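Local coordinates for protein N-terminal acetyltransferase B complex subunit MDM20 (Candida albicans, PDB 5K04) that serves as the non-catalytic subunit of the NatB N-terminal acetyltransferase complex, probably supporting its catalytic partner NAT3, at residues Glu443-Thr452 and Ser505-Lys514. Numbering follows the deposited sequence.
Sequences ETLNYYLTTT and SISLNFTVAK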
loop_
_atom_site.group_PDB
_atom_site.type_symbol
_atom_site.label_atom_id
_atom_site.label_comp_id
_atom_site.label_asym_id
_atom_site.label_seq_id
_atom_site.Cartn_x
_atom_site.Cartn_y
_atom_site.Cartn_z
ATOM N N GLU A 443 1.741 -4.762 2.521
ATOM C CA GLU A 443 0.485 -4.061 2.766
ATOM C C GLU A 443 -0.454 -4.184 1.571
ATOM O O GLU A 443 -1.677 -4.237 1.750
ATOM C CB GLU A 443 0.758 -2.594 3.130
ATOM C CG GLU A 443 -0.420 -1.653 2.935
ATOM C CD GLU A 443 -1.502 -1.797 3.990
ATOM O OE1 GLU A 443 -1.239 -2.403 5.052
ATOM O OE2 GLU A 443 -2.613 -1.278 3.752
ATOM N N THR A 444 0.098 -4.299 0.356
ATOM C CA THR A 444 -0.739 -4.346 -0.841
ATOM C C THR A 444 -1.013 -5.758 -1.353
ATOM O O THR A 444 -1.992 -5.940 -2.085
ATOM C CB THR A 444 -0.121 -3.488 -1.972
ATOM O OG1 THR A 444 1.189 -3.956 -2.320
ATOM C CG2 THR A 444 -0.015 -2.034 -1.526
ATOM N N LEU A 445 -0.202 -6.764 -0.963
ATOM C CA LEU A 445 -0.257 -8.107 -1.558
ATOM C C LEU A 445 -0.527 -9.237 -0.565
ATOM O O LEU A 445 -0.764 -10.377 -0.986
ATOM C CB LEU A 445 1.065 -8.397 -2.298
ATOM C CG LEU A 445 1.286 -7.425 -3.470
ATOM C CD1 LEU A 445 2.653 -7.625 -4.116
ATOM C CD2 LEU A 445 0.138 -7.557 -4.507
ATOM N N ASN A 446 -0.427 -8.957 0.725
ATOM C CA ASN A 446 -0.782 -9.788 1.866
ATOM C C ASN A 446 -1.926 -10.762 1.625
ATOM O O ASN A 446 -1.863 -11.940 1.987
ATOM C CB ASN A 446 -1.197 -8.812 2.957
ATOM C CG ASN A 446 -1.156 -9.375 4.274
ATOM O OD1 ASN A 446 -1.241 -10.582 4.436
ATOM N ND2 ASN A 446 -1.053 -8.505 5.273
ATOM N N TYR A 447 -3.017 -10.203 1.101
ATOM C CA TYR A 447 -4.279 -10.911 0.992
ATOM C C TYR A 447 -4.168 -12.143 0.104
ATOM O O TYR A 447 -5.026 -13.027 0.191
ATOM C CB TYR A 447 -5.332 -9.952 0.461
ATOM C CG TYR A 447 -5.208 -9.658 -1.030
ATOM C CD1 TYR A 447 -5.835 -10.483 -1.975
ATOM C CD2 TYR A 447 -4.492 -8.551 -1.499
ATOM C CE1 TYR A 447 -5.736 -10.224 -3.365
ATOM C CE2 TYR A 447 -4.393 -8.284 -2.889
ATOM C CZ TYR A 447 -5.010 -9.128 -3.811
ATOM O OH TYR A 447 -4.916 -8.867 -5.156
ATOM N N TYR A 448 -3.132 -12.213 -0.753
ATOM C CA TYR A 448 -2.858 -13.433 -1.507
ATOM C C TYR A 448 -2.573 -14.617 -0.589
ATOM O O TYR A 448 -2.685 -15.763 -1.028
ATOM C CB TYR A 448 -1.669 -13.230 -2.471
ATOM C CG TYR A 448 -2.023 -12.558 -3.783
ATOM C CD1 TYR A 448 -2.603 -13.276 -4.833
ATOM C CD2 TYR A 448 -1.782 -11.207 -3.968
ATOM C CE1 TYR A 448 -2.941 -12.660 -6.040
ATOM C CE2 TYR A 448 -2.117 -10.574 -5.154
ATOM C CZ TYR A 448 -2.689 -11.306 -6.198
ATOM O OH TYR A 448 -3.010 -10.668 -7.362
ATOM N N LEU A 449 -2.209 -14.362 0.669
ATOM C CA LEU A 449 -1.930 -15.406 1.646
ATOM C C LEU A 449 -3.148 -15.754 2.500
ATOM O O LEU A 449 -3.025 -16.535 3.451
ATOM C CB LEU A 449 -0.772 -14.971 2.538
ATOM C CG LEU A 449 0.532 -14.591 1.821
ATOM C CD1 LEU A 449 1.463 -13.832 2.767
ATOM C CD2 LEU A 449 1.236 -15.849 1.267
ATOM N N THR A 450 -4.316 -15.204 2.158
ATOM C CA THR A 450 -5.531 -15.369 2.958
ATOM C C THR A 450 -5.783 -16.828 3.348
ATOM O O THR A 450 -6.078 -17.124 4.512
ATOM C CB THR A 450 -6.716 -14.800 2.169
ATOM O OG1 THR A 450 -6.537 -13.384 1.972
ATOM C CG2 THR A 450 -8.050 -15.073 2.875
ATOM N N THR A 451 -5.661 -17.755 2.392
ATOM C CA THR A 451 -6.027 -19.159 2.590
ATOM C C THR A 451 -4.871 -20.030 3.063
ATOM O O THR A 451 -5.059 -21.238 3.240
ATOM C CB THR A 451 -6.582 -19.755 1.286
ATOM O OG1 THR A 451 -5.555 -19.745 0.283
ATOM C CG2 THR A 451 -7.781 -18.949 0.785
ATOM N N THR A 452 -3.687 -19.458 3.266
ATOM C CA THR A 452 -2.548 -20.239 3.725
ATOM C C THR A 452 -2.861 -20.928 5.053
ATOM O O THR A 452 -3.607 -20.410 5.890
ATOM C CB THR A 452 -1.309 -19.344 3.847
ATOM O OG1 THR A 452 -1.623 -18.182 4.623
ATOM C CG2 THR A 452 -0.856 -18.909 2.454
ATOM N N SER A 505 -5.044 -0.346 8.525
ATOM C CA SER A 505 -5.435 -0.940 7.264
ATOM C C SER A 505 -5.990 -2.340 7.501
ATOM O O SER A 505 -5.674 -3.004 8.493
ATOM C CB SER A 505 -4.259 -0.978 6.282
ATOM O OG SER A 505 -3.385 -2.078 6.494
ATOM N N ILE A 506 -6.847 -2.771 6.575
ATOM C CA ILE A 506 -7.398 -4.116 6.650
ATOM C C ILE A 506 -6.283 -5.152 6.543
ATOM O O ILE A 506 -6.339 -6.206 7.184
ATOM C CB ILE A 506 -8.484 -4.288 5.568
ATOM C CG1 ILE A 506 -9.073 -5.709 5.593
ATOM C CG2 ILE A 506 -7.942 -3.953 4.178
ATOM C CD1 ILE A 506 -9.978 -5.958 6.768
ATOM N N SER A 507 -5.216 -4.834 5.802
ATOM C CA SER A 507 -4.098 -5.772 5.668
ATOM C C SER A 507 -3.314 -5.917 6.976
ATOM O O SER A 507 -2.776 -6.998 7.271
ATOM C CB SER A 507 -3.177 -5.323 4.525
ATOM O OG SER A 507 -3.893 -5.261 3.295
ATOM N N LEU A 508 -3.215 -4.835 7.754
ATOM C CA LEU A 508 -2.559 -4.882 9.062
ATOM C C LEU A 508 -3.379 -5.691 10.048
ATOM O O LEU A 508 -2.845 -6.521 10.795
ATOM C CB LEU A 508 -2.362 -3.460 9.608
ATOM C CG LEU A 508 -2.222 -3.333 11.126
ATOM C CD1 LEU A 508 -0.911 -3.949 11.622
ATOM C CD2 LEU A 508 -2.383 -1.851 11.612
ATOM N N ASN A 509 -4.691 -5.434 10.077
ATOM C CA ASN A 509 -5.578 -6.138 10.996
ATOM C C ASN A 509 -5.745 -7.602 10.601
ATOM O O ASN A 509 -5.813 -8.478 11.468
ATOM C CB ASN A 509 -6.904 -5.392 11.056
ATOM C CG ASN A 509 -6.792 -4.105 11.877
ATOM O OD1 ASN A 509 -6.386 -4.148 13.042
ATOM N ND2 ASN A 509 -7.118 -2.964 11.269
ATOM N N PHE A 510 -5.757 -7.887 9.297
ATOM C CA PHE A 510 -5.717 -9.277 8.857
ATOM C C PHE A 510 -4.447 -9.967 9.331
ATOM O O PHE A 510 -4.486 -11.123 9.766
ATOM C CB PHE A 510 -5.817 -9.369 7.336
ATOM C CG PHE A 510 -5.842 -10.768 6.857
ATOM C CD1 PHE A 510 -6.925 -11.572 7.148
ATOM C CD2 PHE A 510 -4.776 -11.295 6.171
ATOM C CE1 PHE A 510 -6.948 -12.872 6.745
ATOM C CE2 PHE A 510 -4.792 -12.600 5.767
ATOM C CZ PHE A 510 -5.876 -13.394 6.055
ATOM N N THR A 511 -3.308 -9.266 9.240
ATOM C CA THR A 511 -2.041 -9.806 9.725
ATOM C C THR A 511 -2.129 -10.177 11.204
ATOM O O THR A 511 -1.684 -11.259 11.602
ATOM C CB THR A 511 -0.916 -8.786 9.464
ATOM O OG1 THR A 511 -0.717 -8.626 8.051
ATOM C CG2 THR A 511 0.375 -9.227 10.093
ATOM N N VAL A 512 -2.734 -9.304 12.027
ATOM C CA VAL A 512 -2.900 -9.595 13.453
ATOM C C VAL A 512 -3.887 -10.741 13.656
ATOM O O VAL A 512 -3.627 -11.667 14.434
ATOM C CB VAL A 512 -3.336 -8.328 14.222
ATOM C CG1 VAL A 512 -3.657 -8.645 15.691
ATOM C CG2 VAL A 512 -2.261 -7.223 14.152
ATOM N N ALA A 513 -5.021 -10.712 12.938
ATOM C CA ALA A 513 -6.013 -11.784 13.053
ATOM C C ALA A 513 -5.412 -13.139 12.697
ATOM O O ALA A 513 -5.681 -14.146 13.365
ATOM C CB ALA A 513 -7.203 -11.494 12.142
ATOM N N LYS A 514 -4.584 -13.168 11.647
ATOM C CA LYS A 514 -3.974 -14.404 11.171
ATOM C C LYS A 514 -2.942 -14.938 12.161
ATOM O O LYS A 514 -2.848 -16.151 12.380
ATOM C CB LYS A 514 -3.341 -14.148 9.807
ATOM C CG LYS A 514 -2.964 -15.392 9.069
ATOM C CD LYS A 514 -4.163 -16.008 8.360
ATOM C CE LYS A 514 -3.674 -17.132 7.450
ATOM N NZ LYS A 514 -4.774 -17.759 6.693
HETATM O O HOH W 1 -4.927 -2.552 3.154
#
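E443 and S505 meet at the tight end of this contact, where helix 506-521 begins. S505 is the N-cap: its OG donates to E443 OE1 on the syn side of the carboxylate (2.6 Å) and accepts from L508 N, a double role suited to a hydroxyl. E443 CG lies anti to the backbone N (chi1 160°) and the chain then bends to reach it. A carboxylate suits the site because its two oxygens serve several partners: OE1 also bonds Y469, OE2 bonds N549, and a water bridging OE2 and S507 OG should help hold its rotation. S507, small enough for close approach, gives its OG to E443 O (2.9 Å), where helix 440-445 is ending. Both helices belong to the NatB non-catalytic family region, of the TPR clan; F13 of the NAT3 chain packs on E443. N446's short amide puts ND2 2.8 Å from T511 OG1, while its buried, partnerless OD1 lies near the F510 ring edge. Toward the more open side, partly exposed T450 and F510 meet by van der Waals contact, the broad ring bringing CZ 3.7 Å from T450 CA. K514's long chain carries an ammonium with several N-H donors to two carbonyls of the L449-T452 turn, NZ bonding T450 O from above its plane (2.6 Å) and T452 O within it (3.0 Å).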